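Local coordinates for capsular polysaccharide export system protein KpsC (Thermosulfurimonas dismutans, PDB 6MGD) that probably transfers Kdo in a beta-2,7 linkage, as a GT-B-type glycosyltransferase, while building the glycolipid anchor of bacterial capsules, at residues V64-S76 against P86-Y98. Residues are numbered along the deposited sequence; the frame is centred on the assembly and turned at random.
Sequences VEVYRLEDGFIRS and PISLVADPIGIYY
F73 meets Y97 in a T-shaped stack: the edge of the phenylalanine, led by CE1 and CZ, points at the centre of the tyrosine face, with the ring planes at 77° and the centroids 4.8 Å apart. The opposite face of Y97 carries CD2 of Y98. E70 crosses Y97 at about a right angle, its CG 3.3 Å from Y97 OH. With its CG between the backbone N and the carbonyl carbon (chi1 61°), the Y97 ring is carried to F73 and E70. Were Y97 replaced by alanine, the F73 edge would probably lose its aromatic face and the aliphatic part of E70 its covering. E70 itself bends at chi2 (47°), which folds its carboxylate back so that OE1 accepts the backbone N of D71 at 2.9 Å.

Beneath these groups the strands pair antiparallel, R68 and E70 facing D92 and V90 in hydrogen-bonded pairs. V90 N donates to E70 O at 2.8 Å. On the other side of the sheet, L69 CD2 packs on A91 CB at 3.6 Å, and both side chains meet the region of residues 9-21.

Where strand 88-92 ends, D92 OD1 accepts I94 N, an Asx turn, and also G95 N, completing an Asx motif. Beyond it G95 O lies 3.2 Å from R68 CB. The R68 guanidinium goes on to a salt bridge with E54, whereas D92 OD2 is held by Y297 and Y105. Farther out, F73 stacks on F264. Strand 64-71 runs parallel to 44-49 and antiparallel to 88-92 in the mixed sheet, one of two sheets in the chain, consistent with a GT-B fold. Backbone bonds thus fix the register, while the two amides on D92 OD1 probably set the turn after strand 88-92 and the F73-Y97 stack probably steadies the chain beyond strand 64-71.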
ATOM      1  N   VAL A  64      15.290   8.017 -19.958  1.00 76.77           N
ATOM      2  CA  VAL A  64      13.893   8.242 -19.601  1.00 72.26           C
ATOM      3  C   VAL A  64      13.760   7.928 -18.115  1.00 72.22           C
ATOM      4  O   VAL A  64      13.646   6.766 -17.719  1.00 70.81           O
ATOM      5  CB  VAL A  64      12.942   7.397 -20.449  1.00 70.76           C
ATOM      6  CG1 VAL A  64      11.499   7.657 -20.045  1.00 65.75           C
ATOM      7  CG2 VAL A  64      13.142   7.688 -21.926  1.00 74.43           C
ATOM      8  N   GLU A  65      13.786   8.969 -17.284  1.00 69.51           N
ATOM      9  CA  GLU A  65      13.641   8.800 -15.845  1.00 69.80           C
ATOM     10  C   GLU A  65      12.176   8.541 -15.519  1.00 64.41           C
ATOM     11  O   GLU A  65      11.317   9.394 -15.766  1.00 63.31           O
ATOM     12  CB  GLU A  65      14.155  10.032 -15.106  1.00 73.06           C
ATOM     13  CG  GLU A  65      14.174   9.885 -13.592  1.00 74.57           C
ATOM     14  CD  GLU A  65      14.760  11.098 -12.896  1.00 78.99           C
ATOM     15  OE1 GLU A  65      14.987  12.124 -13.574  1.00 81.51           O
ATOM     16  OE2 GLU A  65      14.996  11.027 -11.670  1.00 80.29           O
ATOM     17  N   VAL A  66      11.891   7.366 -14.966  1.00 63.23           N
ATOM     18  CA  VAL A  66      10.523   6.918 -14.733  1.00 59.72           C
ATOM     19  C   VAL A  66      10.186   7.084 -13.258  1.00 56.70           C
ATOM     20  O   VAL A  66      10.922   6.612 -12.383  1.00 57.15           O
ATOM     21  CB  VAL A  66      10.332   5.459 -15.177  1.00 62.39           C
ATOM     22  CG1 VAL A  66       8.955   4.954 -14.769  1.00 61.37           C
ATOM     23  CG2 VAL A  66      10.528   5.334 -16.682  1.00 64.94           C
ATOM     24  N   TYR A  67       9.075   7.762 -12.986  1.00 56.87           N
ATOM     25  CA  TYR A  67       8.473   7.815 -11.661  1.00 54.38           C
ATOM     26  C   TYR A  67       7.181   7.013 -11.701  1.00 49.39           C
ATOM     27  O   TYR A  67       6.310   7.277 -12.537  1.00 47.16           O
ATOM     28  CB  TYR A  67       8.197   9.256 -11.233  1.00 57.06           C
ATOM     29  CG  TYR A  67       9.434  10.059 -10.915  1.00 60.87           C
ATOM     30  CD1 TYR A  67      10.192  10.637 -11.926  1.00 63.48           C
ATOM     31  CD2 TYR A  67       9.838  10.252  -9.601  1.00 62.70           C
ATOM     32  CE1 TYR A  67      11.324  11.378 -11.635  1.00 66.75           C
ATOM     33  CE2 TYR A  67      10.966  10.991  -9.301  1.00 65.71           C
ATOM     34  CZ  TYR A  67      11.705  11.552 -10.321  1.00 67.65           C
ATOM     35  OH  TYR A  67      12.828  12.289 -10.025  1.00 71.35           O
ATOM     36  N   ARG A  68       7.060   6.035 -10.812  1.00 50.08           N
ATOM     37  CA  ARG A  68       5.862   5.213 -10.716  1.00 50.69           C
ATOM     38  C   ARG A  68       4.983   5.753  -9.594  1.00 49.40           C
ATOM     39  O   ARG A  68       5.384   5.746  -8.425  1.00 48.25           O
ATOM     40  CB  ARG A  68       6.230   3.746 -10.491  1.00 52.41           C
ATOM     41  CG  ARG A  68       6.905   3.122 -11.707  1.00 54.09           C
ATOM     42  CD  ARG A  68       7.410   1.713 -11.454  1.00 57.19           C
ATOM     43  NE  ARG A  68       7.821   1.066 -12.699  1.00 61.13           N
ATOM     44  CZ  ARG A  68       9.015   1.216 -13.268  1.00 63.00           C
ATOM     45  NH1 ARG A  68       9.289   0.588 -14.401  1.00 64.20           N
ATOM     46  NH2 ARG A  68       9.933   1.992 -12.709  1.00 64.98           N
ATOM     47  N   LEU A  69       3.797   6.231  -9.955  1.00 49.48           N
ATOM     48  CA  LEU A  69       2.889   6.884  -9.025  1.00 51.18           C
ATOM     49  C   LEU A  69       1.840   5.908  -8.504  1.00 53.20           C
ATOM     50  O   LEU A  69       1.532   4.891  -9.128  1.00 53.19           O
ATOM     51  CB  LEU A  69       2.201   8.081  -9.689  1.00 50.79           C
ATOM     52  CG  LEU A  69       3.113   9.161 -10.275  1.00 49.64           C
ATOM     53  CD1 LEU A  69       2.297  10.310 -10.839  1.00 51.40           C
ATOM     54  CD2 LEU A  69       4.091   9.666  -9.230  1.00 49.55           C
ATOM     55  N   GLU A  70       1.285   6.247  -7.344  1.00 54.49           N
ATOM     56  CA  GLU A  70       0.237   5.466  -6.703  1.00 56.34           C
ATOM     57  C   GLU A  70      -0.341   6.305  -5.572  1.00 59.27           C
ATOM     58  O   GLU A  70       0.304   7.236  -5.079  1.00 59.55           O
ATOM     59  CB  GLU A  70       0.774   4.125  -6.179  1.00 56.35           C
ATOM     60  CG  GLU A  70      -0.290   3.126  -5.748  1.00 59.17           C
ATOM     61  CD  GLU A  70      -1.408   2.980  -6.762  1.00 61.34           C
ATOM     62  OE1 GLU A  70      -2.454   3.645  -6.595  1.00 63.66           O
ATOM     63  OE2 GLU A  70      -1.241   2.206  -7.727  1.00 61.22           O
ATOM     64  N   ASP A  71      -1.569   5.976  -5.179  1.00 58.66           N
ATOM     65  CA  ASP A  71      -2.210   6.680  -4.077  1.00 60.87           C
ATOM     66  C   ASP A  71      -1.419   6.489  -2.789  1.00 59.31           C
ATOM     67  O   ASP A  71      -0.707   5.496  -2.608  1.00 56.70           O
ATOM     68  CB  ASP A  71      -3.647   6.188  -3.892  1.00 65.45           C
ATOM     69  CG  ASP A  71      -4.546   6.568  -5.052  1.00 66.95           C
ATOM     70  OD1 ASP A  71      -4.352   7.662  -5.624  1.00 67.18           O
ATOM     71  OD2 ASP A  71      -5.447   5.773  -5.394  1.00 68.63           O
ATOM     72  N   GLY A  72      -1.546   7.457  -1.888  1.00 58.69           N
ATOM     73  CA  GLY A  72      -0.848   7.406  -0.624  1.00 60.06           C
ATOM     74  C   GLY A  72      -1.403   6.332   0.292  1.00 62.29           C
ATOM     75  O   GLY A  72      -2.336   5.596  -0.031  1.00 62.92           O
ATOM     76  N   PHE A  73      -0.800   6.246   1.475  1.00 64.09           N
ATOM     77  CA  PHE A  73      -1.250   5.292   2.480  1.00 66.95           C
ATOM     78  C   PHE A  73      -2.251   5.890   3.459  1.00 71.95           C
ATOM     79  O   PHE A  73      -3.181   5.193   3.879  1.00 74.79           O
ATOM     80  CB  PHE A  73      -0.051   4.737   3.254  1.00 67.00           C
ATOM     81  CG  PHE A  73       0.887   3.917   2.419  1.00 63.46           C
ATOM     82  CD1 PHE A  73       0.405   3.089   1.419  1.00 61.59           C
ATOM     83  CD2 PHE A  73       2.255   3.975   2.633  1.00 62.81           C
ATOM     84  CE1 PHE A  73       1.271   2.330   0.648  1.00 59.20           C
ATOM     85  CE2 PHE A  73       3.125   3.220   1.868  1.00 60.51           C
ATOM     86  CZ  PHE A  73       2.632   2.396   0.874  1.00 58.73           C
ATOM     87  N   ILE A  74      -2.092   7.164   3.824  1.00 73.81           N
ATOM     88  CA  ILE A  74      -2.942   7.759   4.856  1.00 79.63           C
ATOM     89  C   ILE A  74      -4.343   8.033   4.324  1.00 81.85           C
ATOM     90  O   ILE A  74      -5.338   7.836   5.033  1.00 86.78           O
ATOM     91  CB  ILE A  74      -2.282   9.032   5.418  1.00 81.81           C
ATOM     92  CG1 ILE A  74      -1.249   8.654   6.479  1.00 82.80           C
ATOM     93  CG2 ILE A  74      -3.322   9.981   5.997  1.00 87.98           C
ATOM     94  CD1 ILE A  74      -0.614   9.840   7.158  1.00 86.07           C
ATOM     95  N   ARG A  75      -4.449   8.468   3.069  1.00 79.38           N
ATOM     96  CA  ARG A  75      -5.744   8.682   2.432  1.00 82.52           C
ATOM     97  C   ARG A  75      -6.647   7.447   2.473  1.00 84.01           C
ATOM     98  O   ARG A  75      -7.838   7.563   2.172  1.00 88.11           O
ATOM     99  CB  ARG A  75      -5.506   9.139   0.985  1.00 79.64           C
ATOM    100  CG  ARG A  75      -6.742   9.555   0.210  1.00 84.98           C
ATOM    101  CD  ARG A  75      -7.091   8.512  -0.833  1.00 84.04           C
ATOM    102  NE  ARG A  75      -8.517   8.496  -1.136  1.00 90.83           N
ATOM    103  CZ  ARG A  75      -9.122   7.529  -1.819  1.00 91.23           C
ATOM    104  NH1 ARG A  75     -10.425   7.593  -2.048  1.00 97.23           N
ATOM    105  NH2 ARG A  75      -8.422   6.497  -2.270  1.00 85.90           N
ATOM    106  N   SER A  76      -6.130   6.287   2.885  1.00 83.71           N
ATOM    107  CA  SER A  76      -6.837   5.025   2.688  1.00 83.39           C
ATOM    108  C   SER A  76      -7.074   4.213   3.958  1.00 88.09           C
ATOM    109  O   SER A  76      -8.002   3.399   4.001  1.00 90.57           O
ATOM    110  CB  SER A  76      -6.065   4.149   1.695  1.00 77.22           C
ATOM    111  OG  SER A  76      -6.465   4.392   0.359  1.00 74.91           O
ATOM    112  N   PRO A  86      -7.031  13.123  -3.557  1.00 75.49           N
ATOM    113  CA  PRO A  86      -6.001  12.580  -2.669  1.00 70.67           C
ATOM    114  C   PRO A  86      -5.256  13.671  -1.911  1.00 67.23           C
ATOM    115  O   PRO A  86      -4.880  14.701  -2.472  1.00 66.92           O
ATOM    116  CB  PRO A  86      -5.067  11.824  -3.623  1.00 68.51           C
ATOM    117  CG  PRO A  86      -5.897  11.551  -4.838  1.00 72.20           C
ATOM    118  CD  PRO A  86      -6.818  12.727  -4.962  1.00 75.72           C
ATOM    119  N   ILE A  87      -5.058  13.431  -0.616  1.00 64.51           N
ATOM    120  CA  ILE A  87      -4.168  14.272   0.172  1.00 62.43           C
ATOM    121  C   ILE A  87      -2.739  13.743   0.147  1.00 59.03           C
ATOM    122  O   ILE A  87      -1.797  14.505   0.409  1.00 57.35           O
ATOM    123  CB  ILE A  87      -4.675  14.400   1.621  1.00 63.21           C
ATOM    124  CG1 ILE A  87      -4.050  15.615   2.307  1.00 62.20           C
ATOM    125  CG2 ILE A  87      -4.378  13.132   2.411  1.00 61.72           C
ATOM    126  CD1 ILE A  87      -4.653  15.935   3.656  1.00 63.67           C
ATOM    127  N   SER A  88      -2.550  12.467  -0.181  1.00 58.28           N
ATOM    128  CA  SER A  88      -1.236  11.847  -0.227  1.00 55.56           C
ATOM    129  C   SER A  88      -1.014  11.216  -1.593  1.00 55.78           C
ATOM    130  O   SER A  88      -1.939  10.652  -2.186  1.00 57.73           O
ATOM    131  CB  SER A  88      -1.086  10.785   0.868  1.00 54.52           C
ATOM    132  OG  SER A  88       0.248  10.312   0.938  1.00 52.13           O
ATOM    133  N   LEU A  89       0.217  11.317  -2.086  1.00 54.10           N
ATOM    134  CA  LEU A  89       0.609  10.699  -3.343  1.00 54.37           C
ATOM    135  C   LEU A  89       1.963  10.032  -3.162  1.00 52.26           C
ATOM    136  O   LEU A  89       2.823  10.544  -2.438  1.00 50.71           O
ATOM    137  CB  LEU A  89       0.676  11.724  -4.484  1.00 61.98           C
ATOM    138  CG  LEU A  89       0.953  11.163  -5.879  1.00 61.24           C
ATOM    139  CD1 LEU A  89      -0.205  10.294  -6.343  1.00 61.67           C
ATOM    140  CD2 LEU A  89       1.223  12.282  -6.870  1.00 61.14           C
ATOM    141  N   VAL A  90       2.143   8.887  -3.815  1.00 52.51           N
ATOM    142  CA  VAL A  90       3.393   8.137  -3.784  1.00 51.91           C
ATOM    143  C   VAL A  90       4.096   8.318  -5.123  1.00 53.02           C
ATOM    144  O   VAL A  90       3.505   8.065  -6.180  1.00 53.55           O
ATOM    145  CB  VAL A  90       3.144   6.647  -3.490  1.00 51.48           C
ATOM    146  CG1 VAL A  90       4.310   5.806  -3.976  1.00 50.68           C
ATOM    147  CG2 VAL A  90       2.906   6.432  -1.997  1.00 50.26           C
ATOM    148  N   ALA A  91       5.351   8.760  -5.079  1.00 50.83           N
ATOM    149  CA  ALA A  91       6.164   8.964  -6.278  1.00 51.76           C
ATOM    150  C   ALA A  91       7.468   8.200  -6.087  1.00 51.01           C
ATOM    151  O   ALA A  91       8.366   8.656  -5.373  1.00 49.89           O
ATOM    152  CB  ALA A  91       6.422  10.445  -6.533  1.00 52.04           C
ATOM    153  N   ASP A  92       7.569   7.039  -6.729  1.00 52.44           N
ATOM    154  CA  ASP A  92       8.712   6.150  -6.562  1.00 52.75           C
ATOM    155  C   ASP A  92       9.583   6.202  -7.811  1.00 54.93           C
ATOM    156  O   ASP A  92       9.124   5.809  -8.895  1.00 55.08           O
ATOM    157  CB  ASP A  92       8.226   4.723  -6.294  1.00 53.92           C
ATOM    158  CG  ASP A  92       9.332   3.795  -5.811  1.00 54.49           C
ATOM    159  OD1 ASP A  92      10.447   3.831  -6.375  1.00 54.69           O
ATOM    160  OD2 ASP A  92       9.076   3.017  -4.867  1.00 53.71           O
ATOM    161  N   PRO A  93      10.826   6.686  -7.723  1.00 55.10           N
ATOM    162  CA  PRO A  93      11.683   6.777  -8.912  1.00 58.46           C
ATOM    163  C   PRO A  93      12.456   5.512  -9.250  1.00 58.99           C
ATOM    164  O   PRO A  93      13.120   5.479 -10.295  1.00 60.78           O
ATOM    165  CB  PRO A  93      12.650   7.909  -8.537  1.00 57.14           C
ATOM    166  CG  PRO A  93      12.797   7.768  -7.060  1.00 55.37           C
ATOM    167  CD  PRO A  93      11.445   7.323  -6.546  1.00 54.61           C
ATOM    168  N   ILE A  94      12.405   4.488  -8.405  1.00 58.22           N
ATOM    169  CA  ILE A  94      13.135   3.245  -8.615  1.00 58.88           C
ATOM    170  C   ILE A  94      12.191   2.106  -8.987  1.00 59.71           C
ATOM    171  O   ILE A  94      12.453   1.350  -9.925  1.00 61.87           O
ATOM    172  CB  ILE A  94      13.978   2.886  -7.371  1.00 58.46           C
ATOM    173  CG1 ILE A  94      15.021   3.974  -7.106  1.00 59.31           C
ATOM    174  CG2 ILE A  94      14.642   1.533  -7.541  1.00 60.45           C
ATOM    175  CD1 ILE A  94      15.909   3.698  -5.911  1.00 60.11           C
ATOM    176  N   GLY A  95      11.086   1.972  -8.258  1.00 55.95           N
ATOM    177  CA  GLY A  95      10.086   0.963  -8.543  1.00 56.61           C
ATOM    178  C   GLY A  95       8.721   1.364  -8.022  1.00 58.96           C
ATOM    179  O   GLY A  95       8.220   2.443  -8.351  1.00 55.40           O
ATOM    180  N   ILE A  96       8.105   0.502  -7.213  1.00 57.64           N
ATOM    181  CA  ILE A  96       6.859   0.836  -6.537  1.00 56.63           C
ATOM    182  C   ILE A  96       6.709  -0.113  -5.358  1.00 55.01           C
ATOM    183  O   ILE A  96       7.253  -1.221  -5.362  1.00 56.24           O
ATOM    184  CB  ILE A  96       5.651   0.774  -7.507  1.00 58.52           C
ATOM    185  CG1 ILE A  96       4.458   1.535  -6.925  1.00 57.76           C
ATOM    186  CG2 ILE A  96       5.277  -0.661  -7.824  1.00 60.97           C
ATOM    187  CD1 ILE A  96       3.432   1.928  -7.957  1.00 59.68           C
ATOM    188  N   TYR A  97       5.971   0.329  -4.337  1.00 53.37           N
ATOM    189  CA  TYR A  97       6.020  -0.345  -3.042  1.00 52.86           C
ATOM    190  C   TYR A  97       5.474  -1.767  -3.114  1.00 53.99           C
ATOM    191  O   TYR A  97       5.990  -2.664  -2.438  1.00 52.97           O
ATOM    192  CB  TYR A  97       5.267   0.476  -1.990  1.00 52.51           C
ATOM    193  CG  TYR A  97       3.795   0.698  -2.273  1.00 51.36           C
ATOM    194  CD1 TYR A  97       3.357   1.840  -2.933  1.00 51.75           C
ATOM    195  CD2 TYR A  97       2.842  -0.227  -1.863  1.00 52.42           C
ATOM    196  CE1 TYR A  97       2.013   2.047  -3.190  1.00 53.25           C
ATOM    197  CE2 TYR A  97       1.497  -0.029  -2.115  1.00 53.96           C
ATOM    198  CZ  TYR A  97       1.087   1.107  -2.777  1.00 54.41           C
ATOM    199  OH  TYR A  97      -0.254   1.303  -3.024  1.00 56.36           O
ATOM    200  N   TYR A  98       4.439  -2.001  -3.918  1.00 54.13           N
ATOM    201  CA  TYR A  98       3.818  -3.319  -3.954  1.00 56.06           C
ATOM    202  C   TYR A  98       4.523  -4.285  -4.897  1.00 57.69           C
ATOM    203  O   TYR A  98       4.129  -5.453  -4.966  1.00 59.09           O
ATOM    204  CB  TYR A  98       2.334  -3.210  -4.333  1.00 57.55           C
ATOM    205  CG  TYR A  98       2.059  -2.562  -5.672  1.00 58.39           C
ATOM    206  CD1 TYR A  98       2.250  -3.262  -6.861  1.00 59.78           C
ATOM    207  CD2 TYR A  98       1.582  -1.259  -5.747  1.00 57.84           C
ATOM    208  CE1 TYR A  98       1.997  -2.676  -8.081  1.00 61.15           C
ATOM    209  CE2 TYR A  98       1.322  -0.665  -6.965  1.00 59.19           C
ATOM    210  CZ  TYR A  98       1.533  -1.380  -8.129  1.00 60.85           C
ATOM    211  OH  TYR A  98       1.274  -0.797  -9.344  1.00 62.47           O
TER
HETATM  212  O   HOH W   1       0.118   8.490   2.718  1.00 41.70           O